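Local atomic coordinates of dTDP-4-dehydrorhamnose 3,5-epimerase (Elizabethkingia anophelis NUHP1, PDB entry 6C46), a protein that probably catalyses the epimerization at C3' and C5' of dTDP-4-dehydro-6-deoxyglucose, a step on the route to dTDP-L-rhamnose. Residues Met9-Thr14 against Glu45-Asn50; Arg67-Gln72 against Ile163-Pro168; Lys80-Leu85 against Val89-Val94. One frame throughout, in Å; residues are numbered along the deposited sequence.

Contact 1: residues Met9-Thr14 against Glu45-Asn50; sequences MKLVKT and ELTGLN
Leu46, near the end of helix 40-47, lays its side chain across Met9 and Leu11 at the edge of the protein, a compact example of a helix end resting on an edge strand largely through aliphatic side chains. Its CB sits 4.0 Å from CD1 of Leu11. The first torsion (chi1 -77°) sets CG beside the backbone N, and with chi2 at 165° the CD1 branch then lies between Met9 and Leu11. Leu46 CD1 is 3.8 Å from Met9 CB and touches the backbone O of the same residue. It also comes within 3.9 Å of Leu11 CG. Thr47 adds a second footing, its methyl CG2 meeting Leu11 CD1 at 3.4 Å, tighter than usual for two carbons, with the two side chains crossing at about a right angle. The hydroxyl of Thr47 is used at the end of its own helix: OG1 takes the backbone N-H of Leu49 at 3.0 Å in an ST turn and also bonds to the carbonyl O of Phe43. Phe43 in turn packs on Met9 and Leu11. Strand 10-13, an outermost strand of its cupin sheet, is thereby joined to the helix whose Glu40 and Glu44 bind the calcium ion.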
ATOM      1  N   MET A   9     -13.613 -11.386   0.643  1.00 26.17           N
ATOM      2  CA  MET A   9     -13.181 -10.367  -0.312  1.00 23.34           C
ATOM      3  C   MET A   9     -14.232 -10.203  -1.404  1.00 21.10           C
ATOM      4  O   MET A   9     -14.830 -11.184  -1.874  1.00 21.29           O
ATOM      5  CB  MET A   9     -11.835 -10.743  -0.921  1.00 20.86           C
ATOM      6  CG  MET A   9     -11.367  -9.834  -2.047  1.00 24.50           C
ATOM      7  SD  MET A   9      -9.724 -10.294  -2.653  1.00 22.94           S
ATOM      8  CE  MET A   9      -8.676  -9.438  -1.434  1.00 15.68           C
ATOM      9  N   LYS A  10     -14.457  -8.965  -1.828  1.00 18.20           N
ATOM     10  CA  LYS A  10     -15.474  -8.692  -2.840  1.00 22.43           C
ATOM     11  C   LYS A  10     -14.773  -8.227  -4.110  1.00 20.50           C
ATOM     12  O   LYS A  10     -14.294  -7.091  -4.177  1.00 16.44           O
ATOM     13  CB  LYS A  10     -16.481  -7.638  -2.382  1.00 23.11           C
ATOM     14  CG  LYS A  10     -17.655  -7.559  -3.372  1.00 27.59           C
ATOM     15  CD  LYS A  10     -18.702  -6.495  -3.015  1.00 35.94           C
ATOM     16  CE  LYS A  10     -19.662  -6.888  -1.918  1.00 41.98           C
ATOM     17  NZ  LYS A  10     -20.755  -5.849  -1.840  1.00 44.45           N
ATOM     18  N   LEU A  11     -14.704  -9.107  -5.105  1.00 17.09           N
ATOM     19  CA  LEU A  11     -14.133  -8.789  -6.411  1.00 14.01           C
ATOM     20  C   LEU A  11     -15.286  -8.613  -7.376  1.00 18.22           C
ATOM     21  O   LEU A  11     -16.099  -9.520  -7.521  1.00 17.67           O
ATOM     22  CB  LEU A  11     -13.219  -9.912  -6.915  1.00 15.47           C
ATOM     23  CG  LEU A  11     -11.980 -10.238  -6.077  1.00 23.17           C
ATOM     24  CD1 LEU A  11     -11.118 -11.254  -6.796  1.00 22.42           C
ATOM     25  CD2 LEU A  11     -11.200  -9.001  -5.872  1.00 20.66           C
ATOM     26  N   VAL A  12     -15.343  -7.471  -8.052  1.00 17.73           N
ATOM     27  CA  VAL A  12     -16.457  -7.165  -8.948  1.00 17.12           C
ATOM     28  C   VAL A  12     -16.005  -7.340 -10.394  1.00 11.85           C
ATOM     29  O   VAL A  12     -14.963  -6.807 -10.795  1.00 14.92           O
ATOM     30  CB  VAL A  12     -16.984  -5.741  -8.694  1.00 17.30           C
ATOM     31  CG1 VAL A  12     -18.040  -5.371  -9.722  1.00 14.79           C
ATOM     32  CG2 VAL A  12     -17.571  -5.637  -7.269  1.00 17.56           C
ATOM     33  N   LYS A  13     -16.796  -8.083 -11.174  1.00 12.53           N
ATOM     34  CA  LYS A  13     -16.474  -8.363 -12.565  1.00 13.87           C
ATOM     35  C   LYS A  13     -16.426  -7.083 -13.400  1.00 18.85           C
ATOM     36  O   LYS A  13     -17.207  -6.150 -13.189  1.00 18.91           O
ATOM     37  CB  LYS A  13     -17.541  -9.315 -13.138  1.00 14.38           C
ATOM     38  CG  LYS A  13     -17.209  -9.847 -14.523  1.00 23.27           C
ATOM     39  CD  LYS A  13     -16.264 -11.038 -14.437  1.00 20.34           C
ATOM     40  CE  LYS A  13     -16.090 -11.698 -15.807  1.00 21.28           C
ATOM     41  NZ  LYS A  13     -15.367 -10.785 -16.761  1.00 20.27           N
ATOM     42  N   THR A  14     -15.514  -7.044 -14.368  1.00 16.45           N
ATOM     43  CA  THR A  14     -15.541  -6.001 -15.395  1.00 14.78           C
ATOM     44  C   THR A  14     -15.697  -6.659 -16.761  1.00 20.19           C
ATOM     45  O   THR A  14     -15.648  -7.894 -16.865  1.00 18.64           O
ATOM     46  CB  THR A  14     -14.254  -5.158 -15.377  1.00 13.39           C
ATOM     47  OG1 THR A  14     -13.183  -5.926 -15.926  1.00 15.47           O
ATOM     48  CG2 THR A  14     -13.906  -4.751 -13.954  1.00 18.57           C
ATOM     49  N   GLU A  45      -7.546 -17.508  -3.735  1.00 17.70           N
ATOM     50  CA  GLU A  45      -8.671 -18.443  -3.632  0.52 23.09           C
ATOM     51  C   GLU A  45      -9.771 -18.093  -4.631  1.00 25.70           C
ATOM     52  O   GLU A  45     -10.372 -18.978  -5.248  1.00 24.82           O
ATOM     53  CB  GLU A  45      -9.243 -18.450  -2.206  0.52 24.33           C
ATOM     54  CG  GLU A  45      -8.393 -19.185  -1.163  0.52 25.70           C
ATOM     55  CD  GLU A  45      -8.841 -18.999   0.301  0.52 30.98           C
ATOM     56  OE1 GLU A  45      -9.504 -17.984   0.661  0.52 28.17           O
ATOM     57  OE2 GLU A  45      -8.504 -19.892   1.107  0.52 27.81           O
ATOM     58  N   LEU A  46     -10.059 -16.807  -4.792  1.00 20.15           N
ATOM     59  CA  LEU A  46     -11.159 -16.401  -5.666  1.00 20.01           C
ATOM     60  C   LEU A  46     -10.791 -16.478  -7.138  1.00 22.91           C
ATOM     61  O   LEU A  46     -11.662 -16.721  -7.979  1.00 23.63           O
ATOM     62  CB  LEU A  46     -11.595 -14.970  -5.335  1.00 15.60           C
ATOM     63  CG  LEU A  46     -12.459 -14.804  -4.078  1.00 19.77           C
ATOM     64  CD1 LEU A  46     -12.487 -13.321  -3.695  1.00 17.14           C
ATOM     65  CD2 LEU A  46     -13.886 -15.313  -4.358  1.00 21.12           C
ATOM     66  N   THR A  47      -9.536 -16.215  -7.492  1.00 19.08           N
ATOM     67  CA  THR A  47      -9.223 -16.026  -8.896  1.00 18.62           C
ATOM     68  C   THR A  47      -8.390 -17.127  -9.516  1.00 20.12           C
ATOM     69  O   THR A  47      -8.311 -17.183 -10.746  1.00 23.76           O
ATOM     70  CB  THR A  47      -8.491 -14.706  -9.099  1.00 23.33           C
ATOM     71  OG1 THR A  47      -7.232 -14.759  -8.411  1.00 20.62           O
ATOM     72  CG2 THR A  47      -9.326 -13.609  -8.535  1.00 22.12           C
ATOM     73  N   GLY A  48      -7.706 -17.940  -8.718  1.00 20.52           N
ATOM     74  CA  GLY A  48      -6.698 -18.812  -9.287  1.00 22.12           C
ATOM     75  C   GLY A  48      -5.524 -18.094  -9.930  1.00 26.21           C
ATOM     76  O   GLY A  48      -4.707 -18.730 -10.601  1.00 23.30           O
ATOM     77  N   LEU A  49      -5.423 -16.779  -9.743  1.00 15.75           N
ATOM     78  CA  LEU A  49      -4.316 -15.990 -10.275  1.00 15.32           C
ATOM     79  C   LEU A  49      -3.249 -15.775  -9.202  1.00 15.92           C
ATOM     80  O   LEU A  49      -3.500 -15.950  -8.010  1.00 20.37           O
ATOM     81  CB  LEU A  49      -4.799 -14.628 -10.769  1.00 18.30           C
ATOM     82  CG  LEU A  49      -5.866 -14.661 -11.874  1.00 27.20           C
ATOM     83  CD1 LEU A  49      -6.342 -13.253 -12.151  1.00 22.04           C
ATOM     84  CD2 LEU A  49      -5.254 -15.232 -13.126  1.00 25.84           C
ATOM     85  N   ASN A  50      -2.057 -15.372  -9.648  1.00 14.16           N
ATOM     86  CA  ASN A  50      -0.997 -14.965  -8.724  1.00 15.50           C
ATOM     87  C   ASN A  50      -1.421 -13.741  -7.918  1.00 18.09           C
ATOM     88  O   ASN A  50      -1.814 -12.719  -8.484  1.00 17.44           O
ATOM     89  CB  ASN A  50       0.264 -14.650  -9.502  1.00 14.96           C
ATOM     90  CG  ASN A  50       1.371 -14.111  -8.613  1.00 19.44           C
ATOM     91  OD1 ASN A  50       1.531 -14.531  -7.453  1.00 14.60           O
ATOM     92  ND2 ASN A  50       2.155 -13.189  -9.160  1.00 22.52           N
TER

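Contact 2: residues Arg67-Gln72 against Ile163-Pro168; sequences RGLHLQ and IDWKIP
Leu69 meets Ile163 and Trp165 in a small, buried, wholly apolar contact, by which strand 66-72 of the cupin core receives the loop that follows strand 151-153. The leucine divides its work between its two methyls. CD1 reaches end to end with the terminal methyl of Ile163, CD1 to CD1 at 3.7 Å, while CD2 comes in at the edge of the indole, close to the ring plane, 3.9 Å from CZ2 and 4.0 Å from CH2 of Trp165. With CG turned beside its backbone N (chi1 -64°), Leu69 swings both branches over to the loop, although its CB does not itself aim there.

The tryptophan is gripped from several directions. CG2 of Ile163 lies 3.4 Å above one face of the indole, offset toward the rim, and NE1 is bonded to the carbonyl O of Phe156, whose ring also meets the indole edge to face. Just beyond the ring, the loop is tightened by an Asx turn: the backbone N of Lys166 gives a hydrogen bond of 2.9 Å to OD1 of Asp164, which it meets from above the carboxylate plane.

On the strand, a cis peptide bond precedes Leu69, and CA of Gly68 sits over the centre of the imidazole of His70, the probable proton acceptor. Asp178 binds both that imidazole, at NE2, and the backbone N of Gly68. Strand 66-72 is hydrogen-bonded between strand 125-131, through Phe129 and His127, and the chain around 151-154. From strand 88-95, Val94 touches Leu69 and Ile163, and Val92 touches Ile163 and Trp165, while Val130 of strand 125-131 packs against Trp165, so the loop lies over the outer surface of the five-stranded sheet.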
ATOM      1  N   ARG A  67      -0.856   9.518 -18.065  1.00 18.19           N
ATOM      2  CA  ARG A  67       0.276   8.612 -18.242  0.54 20.62           C
ATOM      3  C   ARG A  67      -0.218   7.291 -18.822  1.00 20.77           C
ATOM      4  O   ARG A  67      -1.122   6.680 -18.263  1.00 21.16           O
ATOM      5  CB  ARG A  67       0.985   8.356 -16.904  0.54 20.76           C
ATOM      6  CG  ARG A  67       1.542   9.628 -16.240  0.54 30.98           C
ATOM      7  CD  ARG A  67       3.059   9.690 -16.321  0.54 35.33           C
ATOM      8  NE  ARG A  67       3.619  10.849 -15.627  0.54 38.26           N
ATOM      9  CZ  ARG A  67       4.192  11.882 -16.237  0.54 39.40           C
ATOM     10  NH1 ARG A  67       4.271  11.906 -17.560  0.54 30.56           N
ATOM     11  NH2 ARG A  67       4.680  12.892 -15.523  0.54 38.85           N
ATOM     12  N   GLY A  68       0.391   6.843 -19.920  1.00 18.07           N
ATOM     13  CA  GLY A  68       0.043   5.546 -20.498  1.00 19.74           C
ATOM     14  C   GLY A  68       0.037   5.576 -22.015  1.00 23.80           C
ATOM     15  O   GLY A  68       0.417   6.598 -22.593  1.00 23.77           O
ATOM     16  N   LEU A  69      -0.355   4.488 -22.683  1.00 16.63           N
ATOM     17  CA  LEU A  69      -0.664   3.207 -22.068  1.00 18.44           C
ATOM     18  C   LEU A  69       0.628   2.414 -21.968  1.00 14.11           C
ATOM     19  O   LEU A  69       1.340   2.326 -22.957  1.00 16.21           O
ATOM     20  CB  LEU A  69      -1.713   2.455 -22.910  1.00 17.01           C
ATOM     21  CG  LEU A  69      -3.056   3.187 -22.976  1.00 19.59           C
ATOM     22  CD1 LEU A  69      -3.858   2.749 -24.211  1.00 16.21           C
ATOM     23  CD2 LEU A  69      -3.848   2.940 -21.666  1.00 17.60           C
ATOM     24  N   HIS A  70       0.928   1.828 -20.802  1.00 14.96           N
ATOM     25  CA  HIS A  70       2.235   1.227 -20.539  1.00 14.44           C
ATOM     26  C   HIS A  70       2.108  -0.243 -20.166  1.00 17.54           C
ATOM     27  O   HIS A  70       1.103  -0.668 -19.585  1.00 15.51           O
ATOM     28  CB  HIS A  70       2.956   1.936 -19.370  1.00 18.55           C
ATOM     29  CG  HIS A  70       3.223   3.388 -19.617  1.00 22.97           C
ATOM     30  ND1 HIS A  70       3.282   4.315 -18.599  1.00 24.07           N
ATOM     31  CD2 HIS A  70       3.470   4.068 -20.762  1.00 25.60           C
ATOM     32  CE1 HIS A  70       3.548   5.510 -19.105  1.00 24.29           C
ATOM     33  NE2 HIS A  70       3.668   5.390 -20.416  1.00 24.60           N
ATOM     34  N   LEU A  71       3.175  -0.991 -20.428  1.00 16.90           N
ATOM     35  CA  LEU A  71       3.243  -2.402 -20.059  1.00 17.60           C
ATOM     36  C   LEU A  71       4.703  -2.826 -20.121  1.00 16.95           C
ATOM     37  O   LEU A  71       5.552  -2.105 -20.647  1.00 17.71           O
ATOM     38  CB  LEU A  71       2.389  -3.269 -21.000  1.00 16.58           C
ATOM     39  CG  LEU A  71       2.979  -3.086 -22.416  1.00 19.54           C
ATOM     40  CD1 LEU A  71       3.665  -4.347 -22.924  1.00 19.43           C
ATOM     41  CD2 LEU A  71       1.959  -2.576 -23.419  1.00 22.86           C
ATOM     42  N   GLN A  72       4.990  -4.005 -19.574  1.00 15.28           N
ATOM     43  CA  GLN A  72       6.273  -4.665 -19.779  1.00 17.12           C
ATOM     44  C   GLN A  72       6.005  -5.970 -20.518  1.00 14.65           C
ATOM     45  O   GLN A  72       4.994  -6.634 -20.261  1.00 13.16           O
ATOM     46  CB  GLN A  72       7.012  -4.918 -18.434  1.00 15.89           C
ATOM     47  CG  GLN A  72       7.556  -3.618 -17.839  1.00 13.83           C
ATOM     48  CD  GLN A  72       8.457  -3.781 -16.626  1.00 16.08           C
ATOM     49  OE1 GLN A  72       9.098  -2.819 -16.207  1.00 16.58           O
ATOM     50  NE2 GLN A  72       8.546  -4.991 -16.082  1.00 12.84           N
ATOM     51  N   ILE A 163     -10.406   5.289 -26.703  1.00 21.76           N
ATOM     52  CA  ILE A 163     -10.638   5.404 -25.267  1.00 19.67           C
ATOM     53  C   ILE A 163     -11.179   6.787 -24.922  1.00 22.72           C
ATOM     54  O   ILE A 163     -10.687   7.808 -25.418  1.00 23.14           O
ATOM     55  CB  ILE A 163      -9.342   5.112 -24.495  1.00 16.83           C
ATOM     56  CG1 ILE A 163      -8.930   3.662 -24.721  1.00 19.70           C
ATOM     57  CG2 ILE A 163      -9.514   5.427 -22.992  1.00 16.20           C
ATOM     58  CD1 ILE A 163      -7.471   3.410 -24.368  1.00 17.04           C
ATOM     59  N   ASP A 164     -12.179   6.828 -24.042  1.00 22.74           N
ATOM     60  CA  ASP A 164     -12.691   8.078 -23.484  1.00 23.62           C
ATOM     61  C   ASP A 164     -11.857   8.443 -22.254  1.00 24.43           C
ATOM     62  O   ASP A 164     -11.990   7.816 -21.198  1.00 24.28           O
ATOM     63  CB  ASP A 164     -14.163   7.914 -23.114  1.00 30.60           C
ATOM     64  CG  ASP A 164     -14.790   9.191 -22.575  1.00 36.24           C
ATOM     65  OD1 ASP A 164     -14.092  10.223 -22.483  1.00 32.48           O
ATOM     66  OD2 ASP A 164     -16.005   9.162 -22.267  1.00 36.89           O
ATOM     67  N   TRP A 165     -11.019   9.476 -22.372  1.00 21.28           N
ATOM     68  CA  TRP A 165     -10.190   9.909 -21.256  1.00 27.30           C
ATOM     69  C   TRP A 165     -10.854  11.014 -20.440  1.00 26.98           C
ATOM     70  O   TRP A 165     -10.188  11.641 -19.615  1.00 24.71           O
ATOM     71  CB  TRP A 165      -8.808  10.341 -21.758  1.00 25.52           C
ATOM     72  CG  TRP A 165      -7.976   9.164 -22.194  1.00 19.70           C
ATOM     73  CD1 TRP A 165      -7.794   8.712 -23.475  1.00 23.52           C
ATOM     74  CD2 TRP A 165      -7.241   8.268 -21.346  1.00 17.91           C
ATOM     75  NE1 TRP A 165      -6.979   7.600 -23.467  1.00 17.11           N
ATOM     76  CE2 TRP A 165      -6.628   7.315 -22.177  1.00 17.00           C
ATOM     77  CE3 TRP A 165      -7.022   8.198 -19.960  1.00 16.83           C
ATOM     78  CZ2 TRP A 165      -5.816   6.290 -21.670  1.00 21.81           C
ATOM     79  CZ3 TRP A 165      -6.225   7.175 -19.458  1.00 21.27           C
ATOM     80  CH2 TRP A 165      -5.632   6.241 -20.312  1.00 19.14           C
ATOM     81  N   LYS A 166     -12.141  11.277 -20.684  1.00 23.03           N
ATOM     82  CA  LYS A 166     -13.036  12.057 -19.824  1.00 26.92           C
ATOM     83  C   LYS A 166     -12.830  13.569 -19.829  1.00 30.94           C
ATOM     84  O   LYS A 166     -13.807  14.318 -19.893  1.00 34.51           O
ATOM     85  CB  LYS A 166     -12.957  11.563 -18.367  1.00 26.28           C
ATOM     86  CG  LYS A 166     -13.217  10.064 -18.208  1.00 32.10           C
ATOM     87  CD  LYS A 166     -14.506   9.640 -18.881  1.00 31.98           C
ATOM     88  CE  LYS A 166     -15.636   9.453 -17.906  1.00 37.36           C
ATOM     89  NZ  LYS A 166     -16.749   8.714 -18.568  1.00 43.02           N
ATOM     90  N   ILE A 167     -11.597  14.048 -19.743  1.00 25.02           N
ATOM     91  CA  ILE A 167     -11.387  15.491 -19.612  1.00 23.43           C
ATOM     92  C   ILE A 167     -11.172  16.089 -20.994  1.00 28.81           C
ATOM     93  O   ILE A 167     -10.941  15.338 -21.955  1.00 34.85           O
ATOM     94  CB  ILE A 167     -10.212  15.789 -18.668  1.00 22.86           C
ATOM     95  CG1 ILE A 167      -8.893  15.387 -19.329  1.00 27.39           C
ATOM     96  CG2 ILE A 167     -10.446  15.066 -17.300  1.00 22.35           C
ATOM     97  CD1 ILE A 167      -7.640  15.814 -18.559  1.00 24.28           C
ATOM     98  N   PRO A 168     -11.266  17.412 -21.150  1.00 33.66           N
ATOM     99  CA  PRO A 168     -11.031  18.013 -22.468  1.00 37.18           C
ATOM    100  C   PRO A 168      -9.623  17.715 -22.946  1.00 36.32           C
ATOM    101  O   PRO A 168      -8.673  17.697 -22.159  1.00 29.90           O
ATOM    102  CB  PRO A 168     -11.233  19.513 -22.217  1.00 39.63           C
ATOM    103  CG  PRO A 168     -12.098  19.581 -21.007  1.00 39.10           C
ATOM    104  CD  PRO A 168     -11.693  18.418 -20.160  1.00 35.27           C
TER

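Contact 3: residues Lys80-Leu85 against Val89-Val94; sequences KLVSCL and VWDVAV
Val82 faces Asp91 across the middle of the protein, where strands 80-86 and 88-95 belong to the two facing antiparallel sheets of the cupin fold and side chains from both meet between them. The methyl CG2 of Val82 stands over a face of the carboxylate, 3.8 Å from OD1 of Asp91 and 4.1 Å from both its CG and OD2. Asp91 sends its CG away from the backbone N (chi1 -168°), which raises the acid group toward the opposing strand. A carboxylate buried beneath a valine needs a polar partner, and His127 supplies one, its NE2 hydrogen-bonded to OD1; such a neighbour would tend to stabilise the buried group.

Ser83 turns the other way, and its OG bonds to NZ of Lys37. Cys84 again directs its side chain toward the opposing strand, CB lying 4.3 Å from CG2 of Val89 in a loose contact, the only one here between two apolar side chains. At Leu85 the chain turns a corner, and three residues separate the two segments.

Within the six-stranded sheet, the 80-86 strand lies between strands 118-121 and 135-142. Phe119 of the first touches Val82 and Asp91, as does Phe138 of the second, whose Tyr140, the probable proton donor, also packs on Val82. Opposite, strand 88-95 runs between 106-112 and 125-131, with Leu111 against Val82, Val89 and Asp91, and Phe129 against Val89 and Asp91.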
ATOM      1  N   LYS A  80      -0.924  -5.354 -12.086  1.00 13.36           N
ATOM      2  CA  LYS A  80      -0.956  -4.117 -11.316  1.00 16.28           C
ATOM      3  C   LYS A  80      -2.234  -4.050 -10.494  1.00 19.15           C
ATOM      4  O   LYS A  80      -3.319  -4.315 -11.015  1.00 19.51           O
ATOM      5  CB  LYS A  80      -0.852  -2.893 -12.234  1.00 12.97           C
ATOM      6  CG  LYS A  80       0.492  -2.837 -12.986  1.00 17.52           C
ATOM      7  CD  LYS A  80       0.467  -1.890 -14.194  1.00 19.52           C
ATOM      8  CE  LYS A  80       1.786  -1.959 -14.986  1.00 26.21           C
ATOM      9  NZ  LYS A  80       1.683  -1.289 -16.357  1.00 22.41           N
ATOM     10  N   LEU A  81      -2.102  -3.706  -9.213  1.00 14.51           N
ATOM     11  CA  LEU A  81      -3.239  -3.445  -8.334  1.00 13.36           C
ATOM     12  C   LEU A  81      -3.164  -1.973  -7.985  1.00 18.52           C
ATOM     13  O   LEU A  81      -2.244  -1.551  -7.277  1.00 16.34           O
ATOM     14  CB  LEU A  81      -3.179  -4.307  -7.076  1.00 13.21           C
ATOM     15  CG  LEU A  81      -4.374  -4.185  -6.135  1.00 15.70           C
ATOM     16  CD1 LEU A  81      -5.669  -4.626  -6.811  1.00 12.97           C
ATOM     17  CD2 LEU A  81      -4.070  -5.039  -4.905  1.00 25.24           C
ATOM     18  N   VAL A  82      -4.098  -1.186  -8.499  1.00 12.37           N
ATOM     19  CA  VAL A  82      -3.931   0.256  -8.463  1.00 12.31           C
ATOM     20  C   VAL A  82      -5.061   0.895  -7.676  1.00 17.46           C
ATOM     21  O   VAL A  82      -6.183   0.379  -7.614  1.00 17.74           O
ATOM     22  CB  VAL A  82      -3.839   0.835  -9.899  1.00 18.77           C
ATOM     23  CG1 VAL A  82      -2.727   0.157 -10.682  1.00 16.27           C
ATOM     24  CG2 VAL A  82      -5.123   0.615 -10.653  1.00 17.12           C
ATOM     25  N   SER A  83      -4.750   2.026  -7.046  1.00 15.77           N
ATOM     26  CA  SER A  83      -5.763   2.778  -6.320  1.00 20.94           C
ATOM     27  C   SER A  83      -5.293   4.213  -6.199  1.00 21.83           C
ATOM     28  O   SER A  83      -4.158   4.551  -6.529  1.00 15.64           O
ATOM     29  CB  SER A  83      -6.047   2.172  -4.937  1.00 18.91           C
ATOM     30  OG  SER A  83      -4.859   2.131  -4.139  1.00 19.97           O
ATOM     31  N   CYS A  84      -6.193   5.061  -5.721  1.00 17.05           N
ATOM     32  CA  CYS A  84      -5.913   6.479  -5.587  1.00 16.59           C
ATOM     33  C   CYS A  84      -5.980   6.825  -4.108  1.00 19.23           C
ATOM     34  O   CYS A  84      -7.012   6.602  -3.469  1.00 16.56           O
ATOM     35  CB  CYS A  84      -6.910   7.295  -6.411  1.00 14.60           C
ATOM     36  SG  CYS A  84      -6.715   9.039  -6.213  1.00 20.36           S
ATOM     37  N   LEU A  85      -4.860   7.293  -3.552  1.00 18.10           N
ATOM     38  CA  LEU A  85      -4.775   7.615  -2.134  1.00 17.98           C
ATOM     39  C   LEU A  85      -5.196   9.040  -1.808  1.00 18.44           C
ATOM     40  O   LEU A  85      -5.456   9.343  -0.636  1.00 18.51           O
ATOM     41  CB  LEU A  85      -3.338   7.420  -1.626  1.00 17.71           C
ATOM     42  CG  LEU A  85      -2.749   6.041  -1.937  1.00 21.98           C
ATOM     43  CD1 LEU A  85      -1.342   5.915  -1.327  1.00 21.92           C
ATOM     44  CD2 LEU A  85      -3.663   4.951  -1.426  1.00 19.38           C
ATOM     45  N   VAL A  89      -8.705   9.922  -9.922  1.00 19.25           N
ATOM     46  CA  VAL A  89      -8.157   9.636 -11.247  1.00 18.09           C
ATOM     47  C   VAL A  89      -9.151   8.797 -12.043  1.00 21.96           C
ATOM     48  O   VAL A  89     -10.033   8.134 -11.489  1.00 20.38           O
ATOM     49  CB  VAL A  89      -6.802   8.905 -11.211  1.00 15.15           C
ATOM     50  CG1 VAL A  89      -5.753   9.697 -10.397  1.00 17.69           C
ATOM     51  CG2 VAL A  89      -6.984   7.457 -10.679  1.00 17.68           C
ATOM     52  N   TRP A  90      -9.004   8.859 -13.363  1.00 18.10           N
ATOM     53  CA  TRP A  90      -9.693   7.955 -14.280  1.00 23.05           C
ATOM     54  C   TRP A  90      -8.644   6.992 -14.810  1.00 18.66           C
ATOM     55  O   TRP A  90      -7.655   7.416 -15.411  1.00 19.94           O
ATOM     56  CB  TRP A  90     -10.374   8.713 -15.421  1.00 21.68           C
ATOM     57  CG  TRP A  90     -11.208   7.824 -16.320  1.00 21.60           C
ATOM     58  CD1 TRP A  90     -10.849   7.298 -17.530  1.00 24.88           C
ATOM     59  CD2 TRP A  90     -12.538   7.369 -16.059  1.00 22.48           C
ATOM     60  NE1 TRP A  90     -11.880   6.538 -18.036  1.00 26.28           N
ATOM     61  CE2 TRP A  90     -12.929   6.567 -17.154  1.00 27.08           C
ATOM     62  CE3 TRP A  90     -13.437   7.561 -15.003  1.00 22.78           C
ATOM     63  CZ2 TRP A  90     -14.185   5.958 -17.228  1.00 24.99           C
ATOM     64  CZ3 TRP A  90     -14.690   6.958 -15.080  1.00 28.60           C
ATOM     65  CH2 TRP A  90     -15.047   6.165 -16.188  1.00 28.24           C
ATOM     66  N   ASP A  91      -8.849   5.708 -14.572  1.00 13.81           N
ATOM     67  CA  ASP A  91      -7.857   4.678 -14.824  1.00 12.22           C
ATOM     68  C   ASP A  91      -8.375   3.757 -15.921  1.00 21.49           C
ATOM     69  O   ASP A  91      -9.538   3.360 -15.879  1.00 17.74           O
ATOM     70  CB  ASP A  91      -7.614   3.872 -13.562  1.00 15.52           C
ATOM     71  CG  ASP A  91      -6.403   2.995 -13.677  1.00 22.68           C
ATOM     72  OD1 ASP A  91      -5.309   3.414 -13.223  1.00 23.57           O
ATOM     73  OD2 ASP A  91      -6.545   1.903 -14.258  1.00 25.67           O
ATOM     74  N   VAL A  92      -7.514   3.396 -16.884  1.00 14.61           N
ATOM     75  CA  VAL A  92      -7.936   2.615 -18.054  1.00 14.58           C
ATOM     76  C   VAL A  92      -7.027   1.405 -18.229  1.00 15.01           C
ATOM     77  O   VAL A  92      -5.806   1.516 -18.101  1.00 15.71           O
ATOM     78  CB  VAL A  92      -7.911   3.477 -19.341  1.00 17.60           C
ATOM     79  CG1 VAL A  92      -8.211   2.616 -20.554  1.00 17.61           C
ATOM     80  CG2 VAL A  92      -8.929   4.623 -19.247  1.00 13.83           C
ATOM     81  N   ALA A  93      -7.624   0.253 -18.512  1.00 14.56           N
ATOM     82  CA  ALA A  93      -6.900  -0.969 -18.837  1.00 19.17           C
ATOM     83  C   ALA A  93      -7.318  -1.453 -20.220  1.00 17.49           C
ATOM     84  O   ALA A  93      -8.473  -1.275 -20.621  1.00 18.26           O
ATOM     85  CB  ALA A  93      -7.165  -2.066 -17.801  1.00 17.84           C
ATOM     86  N   VAL A  94      -6.367  -2.060 -20.947  1.00 13.99           N
ATOM     87  CA  VAL A  94      -6.593  -2.609 -22.287  1.00 15.27           C
ATOM     88  C   VAL A  94      -6.049  -4.029 -22.326  1.00 14.98           C
ATOM     89  O   VAL A  94      -4.871  -4.254 -22.021  1.00 13.77           O
ATOM     90  CB  VAL A  94      -5.910  -1.779 -23.388  1.00 21.10           C
ATOM     91  CG1 VAL A  94      -6.250  -2.383 -24.782  1.00 16.34           C
ATOM     92  CG2 VAL A  94      -6.313  -0.320 -23.272  1.00 25.40           C
TER

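Overall arrangement
The three contacts run from surface to centre. Contact 1 lies at the surface, about 15 Å from the centre of the chain, whereas contacts 2 and 3 are buried and contact 3 is nearly central. Contact 3 spans both sheets: it shares the six-stranded one with contact 1, which sits at its edge strand, and the five-stranded one with contact 2. Contact 3 is nested within the chain loop that contact 2 closes, and the two touch, Trp165 CH2 lying 3.7 Å from Val92 CB. Aliphatic groups carry contact 1, contact 2 adds an indole, and contact 3 alone places a carboxylate across the interface, in the interior that also approaches the probable catalytic residues.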